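Local coordinates for RIM-binding protein, isoform F (Drosophila melanogaster, PDB 6Q9M), which probably acts as a scaffold of the presynaptic active zone, coupling the recruitment of synaptic vesicles to their release sites, at residues Glu17-Asn21 with Lys22-Ile26; Thr142-Pro145 with Gly146-Arg149; Val52-Lys55 with Ala56-Thr60; Thr93-Gly97 with Arg98-His102. All coordinates share one frame; numbering follows the deposited sequence.

Contact 1 of 4, residues Glu17-Asn21 with Lys22-Ile26; sequences ERQLN and KSVLI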
loop_
_atom_site.group_PDB
_atom_site.type_symbol
_atom_site.label_atom_id
_atom_site.label_comp_id
_atom_site.label_asym_id
_atom_site.label_seq_id
_atom_site.Cartn_x
_atom_site.Cartn_y
_atom_site.Cartn_z
ATOM N N GLU A 17 -19.718 17.201 -8.194
ATOM C CA GLU A 17 -20.451 18.413 -8.519
ATOM C C GLU A 17 -21.935 18.318 -8.177
ATOM O O GLU A 17 -22.508 19.301 -7.694
ATOM C CB GLU A 17 -20.245 18.760 -9.991
ATOM C CG GLU A 17 -19.216 19.872 -10.175
ATOM C CD GLU A 17 -18.308 19.655 -11.366
ATOM O OE1 GLU A 17 -18.768 19.055 -12.361
ATOM O OE2 GLU A 17 -17.139 20.096 -11.312
ATOM N N ARG A 18 -22.569 17.162 -8.390
ATOM C CA ARG A 18 -23.950 16.968 -7.968
ATOM C C ARG A 18 -24.163 15.520 -7.559
ATOM O O ARG A 18 -23.590 14.600 -8.152
ATOM C CB ARG A 18 -24.937 17.294 -9.094
ATOM C CG ARG A 18 -25.176 18.761 -9.378
ATOM C CD ARG A 18 -26.456 18.941 -10.180
ATOM N NE ARG A 18 -27.671 18.664 -9.415
ATOM C CZ ARG A 18 -28.895 18.794 -9.917
ATOM N NH1 ARG A 18 -29.972 18.539 -9.176
ATOM N NH2 ARG A 18 -29.034 19.190 -11.174
ATOM N N GLN A 19 -25.041 15.320 -6.582
ATOM C CA GLN A 19 -25.435 13.984 -6.155
ATOM C C GLN A 19 -26.938 13.841 -6.333
ATOM O O GLN A 19 -27.710 14.658 -5.820
ATOM C CB GLN A 19 -25.034 13.708 -4.699
ATOM C CG GLN A 19 -25.513 12.354 -4.179
ATOM C CD GLN A 19 -24.439 11.603 -3.412
ATOM O OE1 GLN A 19 -23.708 12.186 -2.605
ATOM N NE2 GLN A 19 -24.329 10.303 -3.666
ATOM N N LEU A 20 -27.346 12.813 -7.069
ATOM C CA LEU A 20 -28.748 12.479 -7.300
ATOM C C LEU A 20 -29.022 11.105 -6.696
ATOM O O LEU A 20 -28.128 10.457 -6.154
ATOM C CB LEU A 20 -29.098 12.512 -8.791
ATOM C CG LEU A 20 -28.692 13.778 -9.551
ATOM C CD1 LEU A 20 -28.927 13.577 -11.034
ATOM C CD2 LEU A 20 -29.474 14.980 -9.055
ATOM N N ASN A 21 -30.277 10.662 -6.767
ATOM C CA ASN A 21 -30.692 9.526 -5.953
ATOM C C ASN A 21 -29.896 8.276 -6.293
ATOM O O ASN A 21 -29.413 7.583 -5.394
ATOM C CB ASN A 21 -32.175 9.267 -6.131
ATOM C CG ASN A 21 -32.702 8.213 -5.173
ATOM O OD1 ASN A 21 -32.184 8.053 -4.068
ATOM N ND2 ASN A 21 -33.729 7.482 -5.593
ATOM N N LYS A 22 -29.719 7.980 -7.588
ATOM C CA LYS A 22 -28.879 6.855 -7.976
ATOM C C LYS A 22 -27.844 7.233 -9.030
ATOM O O LYS A 22 -27.453 6.404 -9.869
ATOM C CB LYS A 22 -29.696 5.660 -8.439
ATOM C CG LYS A 22 -31.019 5.901 -9.135
ATOM C CD LYS A 22 -30.913 6.285 -10.568
ATOM C CE LYS A 22 -32.277 6.585 -11.187
ATOM N NZ LYS A 22 -32.183 7.161 -12.525
ATOM N N SER A 23 -27.354 8.472 -8.989
ATOM C CA SER A 23 -26.332 8.916 -9.932
ATOM C C SER A 23 -25.561 10.079 -9.319
ATOM O O SER A 23 -26.012 10.703 -8.348
ATOM C CB SER A 23 -26.959 9.329 -11.271
ATOM O OG SER A 23 -27.922 10.359 -11.112
ATOM N N VAL A 24 -24.363 10.327 -9.861
ATOM C CA VAL A 24 -23.506 11.432 -9.423
ATOM C C VAL A 24 -22.852 12.067 -10.640
ATOM O O VAL A 24 -22.528 11.379 -11.614
ATOM C CB VAL A 24 -22.426 11.000 -8.397
ATOM C CG1 VAL A 24 -23.031 10.619 -7.062
ATOM C CG2 VAL A 24 -21.555 9.879 -8.959
ATOM N N LEU A 25 -22.648 13.381 -10.570
ATOM C CA LEU A 25 -21.918 14.132 -11.581
ATOM C C LEU A 25 -20.596 14.623 -10.994
ATOM O O LEU A 25 -20.585 15.281 -9.950
ATOM C CB LEU A 25 -22.767 15.299 -12.070
ATOM C CG LEU A 25 -22.178 16.253 -13.093
ATOM C CD1 LEU A 25 -22.085 15.590 -14.456
ATOM C CD2 LEU A 25 -23.011 17.517 -13.166
ATOM N N ILE A 26 -19.487 14.279 -11.652
ATOM C CA ILE A 26 -18.149 14.604 -11.179
ATOM C C ILE A 26 -17.399 15.381 -12.248
ATOM O O ILE A 26 -17.729 15.347 -13.438
ATOM C CB ILE A 26 -17.314 13.368 -10.795
ATOM C CG1 ILE A 26 -16.934 12.603 -12.065
ATOM C CG2 ILE A 26 -18.024 12.508 -9.759
ATOM C CD1 ILE A 26 -16.114 11.362 -11.793
#
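The beta hairpin of strands 12-20 and 23-29, the first two strands of a fibronectin type III domain and part of its three-stranded sheet, closes here through Asn21 and Lys22. The strands run antiparallel, their axes 4.7 Å apart, and a classic beta bulge interrupts the pairing where Glu17 and Arg18 both face Leu25. Two donors therefore grip one carbonyl: Glu17 N reaches Leu25 O at 2.7 Å, lying in the carbonyl plane, and Arg18 N reaches the same oxygen at 3.1 Å. Leu25 N returns a nearly straight bond to Arg18 O (2.9 Å, 171° at the hydrogen), and nearer the turn Leu20 N donates to Ser23 O.

Arg18, Leu20, Ser23 and Leu25 project from one face of the sheet, Gln19 and Val24 from the other. The side chain of Glu17 reaches across the partner strand beside the Ile26 backbone, and OE2 forms a salt bridge with Arg61 of strand 61-65. Gln19 and Val24, a non-hydrogen-bonded pair, lie alongside each other and point the same way, toward Ile96 of the second sheet. With CG anti to the backbone N (chi1 176°), the bend at chi2 brings the glutamine amide beside the valine, Gln19 NE2 3.6 Å from Val24 CG1. On the Leu20 side, the serine hydroxyl lies against aliphatic carbon, Ser23 OG being 3.4 Å from Leu20 CD1.

Contact 2 of 4, residues Thr142-Pro145 with Gly146-Arg149; sequences TVKP and GMYR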
loop_
_atom_site.group_PDB
_atom_site.type_symbol
_atom_site.label_atom_id
_atom_site.label_comp_id
_atom_site.label_asym_id
_atom_site.label_seq_id
_atom_site.Cartn_x
_atom_site.Cartn_y
_atom_site.Cartn_z
ATOM N N THR A 142 5.467 16.673 4.924
ATOM C CA THR A 142 4.163 17.013 4.370
ATOM C C THR A 142 4.209 16.837 2.855
ATOM O O THR A 142 5.121 17.347 2.192
ATOM C CB THR A 142 3.779 18.440 4.743
ATOM O OG1 THR A 142 3.742 18.550 6.169
ATOM C CG2 THR A 142 2.416 18.795 4.179
ATOM N N VAL A 143 3.228 16.125 2.309
ATOM C CA VAL A 143 3.272 15.661 0.926
ATOM C C VAL A 143 2.113 16.274 0.147
ATOM O O VAL A 143 1.004 16.422 0.670
ATOM C CB VAL A 143 3.265 14.115 0.855
ATOM C CG1 VAL A 143 1.868 13.559 0.886
ATOM C CG2 VAL A 143 3.989 13.659 -0.381
ATOM N N LYS A 144 2.386 16.652 -1.101
ATOM C CA LYS A 144 1.448 17.435 -1.875
ATOM C C LYS A 144 0.277 16.570 -2.348
ATOM O O LYS A 144 0.393 15.343 -2.423
ATOM C CB LYS A 144 2.174 18.081 -3.070
ATOM C CG LYS A 144 2.947 17.104 -3.945
ATOM C CD LYS A 144 3.679 17.817 -5.099
ATOM C CE LYS A 144 3.964 16.854 -6.255
ATOM N NZ LYS A 144 4.354 17.537 -7.521
ATOM N N PRO A 145 -0.853 17.198 -2.711
ATOM C CA PRO A 145 -2.012 16.422 -3.177
ATOM C C PRO A 145 -1.651 15.570 -4.383
ATOM O O PRO A 145 -0.814 15.943 -5.210
ATOM C CB PRO A 145 -3.044 17.500 -3.559
ATOM C CG PRO A 145 -2.461 18.830 -3.150
ATOM C CD PRO A 145 -1.012 18.651 -2.970
ATOM N N GLY A 146 -2.319 14.427 -4.503
ATOM C CA GLY A 146 -2.016 13.493 -5.564
ATOM C C GLY A 146 -0.877 12.554 -5.251
ATOM O O GLY A 146 -0.639 11.615 -6.022
ATOM N N MET A 147 -0.156 12.777 -4.159
ATOM C CA MET A 147 0.939 11.904 -3.754
ATOM C C MET A 147 0.448 10.933 -2.699
ATOM O O MET A 147 -0.202 11.342 -1.732
ATOM C CB MET A 147 2.108 12.704 -3.191
ATOM C CG MET A 147 3.421 12.002 -3.398
ATOM S SD MET A 147 4.172 12.578 -4.921
ATOM C CE MET A 147 5.134 13.960 -4.300
ATOM N N TYR A 148 0.765 9.647 -2.884
ATOM C CA TYR A 148 0.317 8.579 -1.993
ATOM C C TYR A 148 1.464 7.679 -1.551
ATOM O O TYR A 148 1.221 6.604 -0.993
ATOM C CB TYR A 148 -0.757 7.727 -2.680
ATOM C CG TYR A 148 -0.296 7.163 -4.004
ATOM C CD1 TYR A 148 -0.360 7.923 -5.167
ATOM C CD2 TYR A 148 0.218 5.878 -4.091
ATOM C CE1 TYR A 148 0.064 7.412 -6.388
ATOM C CE2 TYR A 148 0.646 5.347 -5.327
ATOM C CZ TYR A 148 0.567 6.125 -6.462
ATOM O OH TYR A 148 0.993 5.624 -7.687
ATOM N N ARG A 149 2.700 8.074 -1.816
ATOM C CA ARG A 149 3.879 7.323 -1.423
ATOM C C ARG A 149 4.915 8.317 -0.949
ATOM O O ARG A 149 4.985 9.445 -1.455
ATOM C CB ARG A 149 4.485 6.514 -2.585
ATOM C CG ARG A 149 3.779 5.224 -2.946
ATOM C CD ARG A 149 4.738 4.279 -3.697
ATOM N NE ARG A 149 4.162 3.710 -4.913
ATOM C CZ ARG A 149 3.219 2.766 -4.941
ATOM N NH1 ARG A 149 2.729 2.291 -3.804
ATOM N NH2 ARG A 149 2.753 2.307 -6.106
#
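Lys144 to Met147 form a type II beta turn, in which Met147 N donates to Lys144 O at 3.1 Å, a bent bond whose donor is tilted from the carbonyl plane. Gly146 occupies the third position with phi near 85°, a backbone conformation that suits glycine. Pro145 fits the second position, and its CB leaves the chain away from the following residues, though it still touches Gly146 N.

The side chain that spans the turn is that of Met147. Its CB and CG both come against one methyl branch of the valine that precedes the turn, with Val143 CG2 3.5 Å from Met147 CG. Of the two valine methyls this is the one trans to the amide nitrogen of its own residue, which carries it across toward the methionine. The turn follows strand 138-143, an outermost strand of the four-stranded sheet in the second fibronectin type III domain, and leads into strand 149-152. Val143 is buried and also packs on Trp122 and His131, while Gly146 makes a backbone hydrogen bond with Ser127.

Beyond CG, Met147 bends at both chi2 and chi3, which brings its methyl across the open end of the turn to the lysine chain. There Met147 CE meets the extended aliphatic part of Lys144 at a slant, 3.7 Å from Lys144 CE and 3.8 Å from Lys144 CG. On the outgoing side, the Tyr148 ring sets CE2 over the centre of one face of the Arg149 guanidinium, 3.6 Å above its plane, and Arg149 NH2 forms a salt bridge with Asp6 OD1.

Contact 3 of 4, residues Val52-Lys55 with Ala56-Thr60; sequences VTVK and ANERT
Glu58 folds back across the turn so that its carboxylate meets the backbone of Lys55 rather than the lysine ammonium. Lys55 N donates to Glu58 OE1 at 3.1 Å in an almost straight bond, 170° at the hydrogen, and Glu58 OE1 accepts it with its anti lone pair, the one directed away from the other carboxylate oxygen. The first torsion sets CG of Glu58 beside its own backbone N (chi1 -48°), and the chain then runs extended beyond CG, carrying the carboxylate to the end of the strand. The same two residues are joined in the reverse sense by the bond of a type I beta turn from Lys55 to Glu58: Glu58 N lies 3.1 Å from Lys55 O, well above the carbonyl plane and not on a lone pair.

The lysine side chain crosses that of the glutamate at an angle, bends at chi2 and chi4, and leads away; Lys55 NZ stays 6.5 Å from Glu58 OE1, so any attraction between the charges acts at a distance. Val54 approaches from the strand before the turn. One of its methyls wedges against the chain that leaves the turn, Val54 CG1 lying 3.7 Å from Glu58 CB and 3.5 Å from Arg59 O.

The turn ends strand 49-55, which pairs with strand 39-46 through Val52 with Val44 and Val54 with Tyr42. It carries the chain to strand 61-65 in the other sheet of the fibronectin type III sandwich; just before that strand, Thr60 OG1 is hydrogen-bonded to Trp28 O of strand 23-29.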
loop_
_atom_site.group_PDB
_atom_site.type_symbol
_atom_site.label_atom_id
_atom_site.label_comp_id
_atom_site.label_asym_id
_atom_site.label_seq_id
_atom_site.Cartn_x
_atom_site.Cartn_y
_atom_site.Cartn_z
ATOM N N VAL A 52 -17.365 4.610 -16.745
ATOM C CA VAL A 52 -17.447 5.420 -17.954
ATOM C C VAL A 52 -16.041 5.764 -18.411
ATOM O O VAL A 52 -15.108 5.862 -17.608
ATOM C CB VAL A 52 -18.316 6.690 -17.757
ATOM C CG1 VAL A 52 -17.834 7.509 -16.624
ATOM C CG2 VAL A 52 -18.351 7.530 -19.023
ATOM N N THR A 53 -15.893 5.892 -19.730
ATOM C CA THR A 53 -14.640 6.242 -20.377
ATOM C C THR A 53 -14.842 7.583 -21.055
ATOM O O THR A 53 -15.757 7.736 -21.868
ATOM C CB THR A 53 -14.214 5.184 -21.395
ATOM O OG1 THR A 53 -14.011 3.930 -20.730
ATOM C CG2 THR A 53 -12.917 5.597 -22.057
ATOM N N VAL A 54 -14.033 8.566 -20.679
ATOM C CA VAL A 54 -14.031 9.882 -21.305
ATOM C C VAL A 54 -12.767 10.004 -22.139
ATOM O O VAL A 54 -11.666 9.743 -21.639
ATOM C CB VAL A 54 -14.107 11.006 -20.261
ATOM C CG1 VAL A 54 -14.222 12.359 -20.942
ATOM C CG2 VAL A 54 -15.272 10.758 -19.289
ATOM N N LYS A 55 -12.917 10.385 -23.402
ATOM C CA LYS A 55 -11.751 10.502 -24.263
ATOM C C LYS A 55 -11.065 11.851 -24.056
ATOM O O LYS A 55 -11.604 12.771 -23.435
ATOM C CB LYS A 55 -12.142 10.349 -25.734
ATOM C CG LYS A 55 -12.971 9.112 -26.061
ATOM C CD LYS A 55 -12.097 7.958 -26.547
ATOM C CE LYS A 55 -12.911 6.679 -26.754
ATOM N NZ LYS A 55 -13.489 6.557 -28.134
ATOM N N ALA A 56 -9.859 11.967 -24.619
ATOM C CA ALA A 56 -8.945 13.032 -24.211
ATOM C C ALA A 56 -9.501 14.404 -24.561
ATOM O O ALA A 56 -9.335 15.362 -23.796
ATOM C CB ALA A 56 -7.576 12.832 -24.863
ATOM N N ASN A 57 -10.150 14.525 -25.718
ATOM C CA ASN A 57 -10.633 15.814 -26.185
ATOM C C ASN A 57 -12.072 16.086 -25.792
ATOM O O ASN A 57 -12.697 17.001 -26.340
ATOM C CB ASN A 57 -10.459 15.913 -27.695
ATOM C CG ASN A 57 -9.060 16.271 -28.059
ATOM O OD1 ASN A 57 -8.345 16.863 -27.253
ATOM N ND2 ASN A 57 -8.636 15.894 -29.248
ATOM N N GLU A 58 -12.612 15.327 -24.852
ATOM C CA GLU A 58 -13.921 15.661 -24.328
ATOM C C GLU A 58 -13.756 16.560 -23.108
ATOM O O GLU A 58 -12.645 16.812 -22.635
ATOM C CB GLU A 58 -14.688 14.388 -23.982
ATOM C CG GLU A 58 -14.662 13.345 -25.081
ATOM C CD GLU A 58 -15.842 12.399 -25.010
ATOM O OE1 GLU A 58 -15.715 11.340 -24.355
ATOM O OE2 GLU A 58 -16.894 12.714 -25.610
ATOM N N ARG A 59 -14.876 17.052 -22.591
ATOM C CA ARG A 59 -14.812 17.801 -21.350
ATOM C C ARG A 59 -14.588 16.804 -20.230
ATOM O O ARG A 59 -15.090 15.679 -20.283
ATOM C CB ARG A 59 -16.088 18.609 -21.123
ATOM C CG ARG A 59 -16.268 19.735 -22.148
ATOM C CD ARG A 59 -16.818 21.005 -21.525
ATOM N NE ARG A 59 -17.895 20.714 -20.590
ATOM C CZ ARG A 59 -18.852 21.573 -20.257
ATOM N NH1 ARG A 59 -19.794 21.209 -19.397
ATOM N NH2 ARG A 59 -18.867 22.794 -20.780
ATOM N N THR A 60 -13.784 17.210 -19.242
ATOM C CA THR A 60 -13.401 16.365 -18.114
ATOM C C THR A 60 -14.498 16.357 -17.049
ATOM O O THR A 60 -14.312 16.767 -15.900
ATOM C CB THR A 60 -12.065 16.812 -17.533
ATOM O OG1 THR A 60 -12.119 18.204 -17.217
ATOM C CG2 THR A 60 -10.936 16.564 -18.522
#

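Contact 4 of 4, residues Thr93-Gly97 with Arg98-His102; sequences TMIIG and RDTAH
A tight loop turns the chain at the end of strand 93-96, an outermost strand of the four-stranded sheet in the first fibronectin type III domain, and is held by a threonine hydroxyl bound to the backbone. From here the chain leads on to strand 106-111 of the next domain. Thr100 OG1 donates to Gly97 O at 2.7 Å, from a position tilted 16° from the carbonyl plane. Thr100 N approaches the same oxygen at 3.2 Å, but that bond is weak and bent, 121° at the hydrogen, so the hydroxyl bond is the shorter of the two that close the loop.

The torsion of Thr100 (chi1 47°) places OG1 between its backbone N and carbonyl carbon, on the side of Gly97, and leaves the methyl beside Gly97 O as well. Gly97 and Arg98, both with positive phi, redirect the chain, and the backbone conformation at Gly97 is one that suits glycine. The long side chain of Arg98 bends at chi2 and chi3 and leads away from the strand.

Ile95 and Ile96 point to different sides of the strand. Ile96 faces the domain interior, against Ile75, whereas Ile95 turns to the loop and also touches Arg74 of the adjacent strand and Ala125 of the following domain. Its contact with the threonine is made by the branch methyl, which points away from the isoleucine's own backbone N: Ile95 CG2 lies 3.9 Å from both Thr100 CB and Thr100 CG2.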
loop_
_atom_site.group_PDB
_atom_site.type_symbol
_atom_site.label_atom_id
_atom_site.label_comp_id
_atom_site.label_asym_id
_atom_site.label_seq_id
_atom_site.Cartn_x
_atom_site.Cartn_y
_atom_site.Cartn_z
ATOM N N THR A 93 -8.742 10.129 -6.218
ATOM C CA THR A 93 -9.789 9.365 -5.565
ATOM C C THR A 93 -10.479 10.204 -4.503
ATOM O O THR A 93 -9.892 11.128 -3.931
ATOM C CB THR A 93 -9.253 8.088 -4.931
ATOM O OG1 THR A 93 -10.363 7.224 -4.647
ATOM C CG2 THR A 93 -8.508 8.406 -3.615
ATOM N N MET A 94 -11.752 9.881 -4.276
ATOM C CA MET A 94 -12.526 10.536 -3.228
ATOM C C MET A 94 -13.669 9.627 -2.800
ATOM O O MET A 94 -14.167 8.804 -3.580
ATOM C CB MET A 94 -13.074 11.893 -3.684
ATOM C CG MET A 94 -14.135 11.783 -4.777
ATOM S SD MET A 94 -14.946 13.365 -5.149
ATOM C CE MET A 94 -16.102 12.843 -6.418
ATOM N N ILE A 95 -14.081 9.790 -1.552
ATOM C CA ILE A 95 -15.183 9.025 -0.993
ATOM C C ILE A 95 -16.366 9.950 -0.785
ATOM O O ILE A 95 -16.198 11.084 -0.314
ATOM C CB ILE A 95 -14.766 8.352 0.326
ATOM C CG1 ILE A 95 -13.590 7.407 0.073
ATOM C CG2 ILE A 95 -15.943 7.618 0.931
ATOM C CD1 ILE A 95 -12.930 6.917 1.346
ATOM N N ILE A 96 -17.547 9.467 -1.162
ATOM C CA ILE A 96 -18.794 10.199 -1.028
ATOM C C ILE A 96 -19.791 9.325 -0.279
ATOM O O ILE A 96 -19.627 8.107 -0.180
ATOM C CB ILE A 96 -19.360 10.599 -2.398
ATOM C CG1 ILE A 96 -19.700 9.325 -3.180
ATOM C CG2 ILE A 96 -18.349 11.420 -3.165
ATOM C CD1 ILE A 96 -20.353 9.592 -4.508
ATOM N N GLY A 97 -20.822 9.962 0.265
ATOM C CA GLY A 97 -21.903 9.277 0.947
ATOM C C GLY A 97 -21.895 9.543 2.443
ATOM O O GLY A 97 -20.970 10.137 2.998
ATOM N N ARG A 98 -22.970 9.075 3.090
ATOM C CA ARG A 98 -23.110 9.057 4.548
ATOM C C ARG A 98 -22.708 10.408 5.152
ATOM O O ARG A 98 -23.433 11.399 5.014
ATOM C CB ARG A 98 -22.319 7.822 5.073
ATOM C CG ARG A 98 -21.613 7.750 6.465
ATOM C CD ARG A 98 -22.476 8.118 7.679
ATOM N NE ARG A 98 -21.684 8.841 8.682
ATOM C CZ ARG A 98 -22.042 9.011 9.952
ATOM N NH1 ARG A 98 -23.180 8.498 10.397
ATOM N NH2 ARG A 98 -21.254 9.686 10.782
ATOM N N ASP A 99 -21.555 10.450 5.796
ATOM C CA ASP A 99 -20.903 11.584 6.418
ATOM C C ASP A 99 -19.463 11.122 6.397
ATOM O O ASP A 99 -18.898 10.691 7.404
ATOM C CB ASP A 99 -21.411 11.895 7.827
ATOM C CG ASP A 99 -21.381 13.385 8.144
ATOM O OD1 ASP A 99 -20.460 14.080 7.663
ATOM O OD2 ASP A 99 -22.277 13.851 8.884
ATOM N N THR A 100 -18.907 11.142 5.196
ATOM C CA THR A 100 -17.593 10.620 4.913
ATOM C C THR A 100 -16.562 11.723 4.849
ATOM O O THR A 100 -15.378 11.437 4.655
ATOM C CB THR A 100 -17.637 9.846 3.591
ATOM O OG1 THR A 100 -18.337 10.625 2.608
ATOM C CG2 THR A 100 -18.379 8.528 3.781
ATOM N N ALA A 101 -16.991 12.976 5.021
ATOM C CA ALA A 101 -16.099 14.120 4.887
ATOM C C ALA A 101 -14.969 14.095 5.904
ATOM O O ALA A 101 -13.962 14.784 5.708
ATOM C CB ALA A 101 -16.897 15.417 5.033
ATOM N N HIS A 102 -15.103 13.323 6.982
ATOM C CA HIS A 102 -14.099 13.309 8.033
ATOM C C HIS A 102 -13.250 12.043 8.033
ATOM O O HIS A 102 -12.352 11.915 8.874
ATOM C CB HIS A 102 -14.763 13.524 9.396
ATOM C CG HIS A 102 -15.068 14.962 9.682
ATOM N ND1 HIS A 102 -14.471 15.994 8.990
ATOM C CD2 HIS A 102 -15.910 15.543 10.570
ATOM C CE1 HIS A 102 -14.928 17.148 9.443
ATOM N NE2 HIS A 102 -15.802 16.902 10.402
#

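Contacts 1, 3 and 4 belong to the first fibronectin type III domain and contact 2 to the second. Contacts 1 and 4 come from the two facing sheets and meet in the core between them: Val24 CG1 is 3.8 Å from Ile96 CD1, and Ile26 CG2 is 3.9 Å from Met94 CE. Contacts 3 and 4 lie at the ends of the two outermost strands, 49-55 and 93-96, of one four-stranded sheet, and their centres are about 24 Å apart. Contact 2 stands apart, its nearest atoms about 8 Å from contact 4, but the domain junction links them, since Thr93 and Gly146 both bond Ser127.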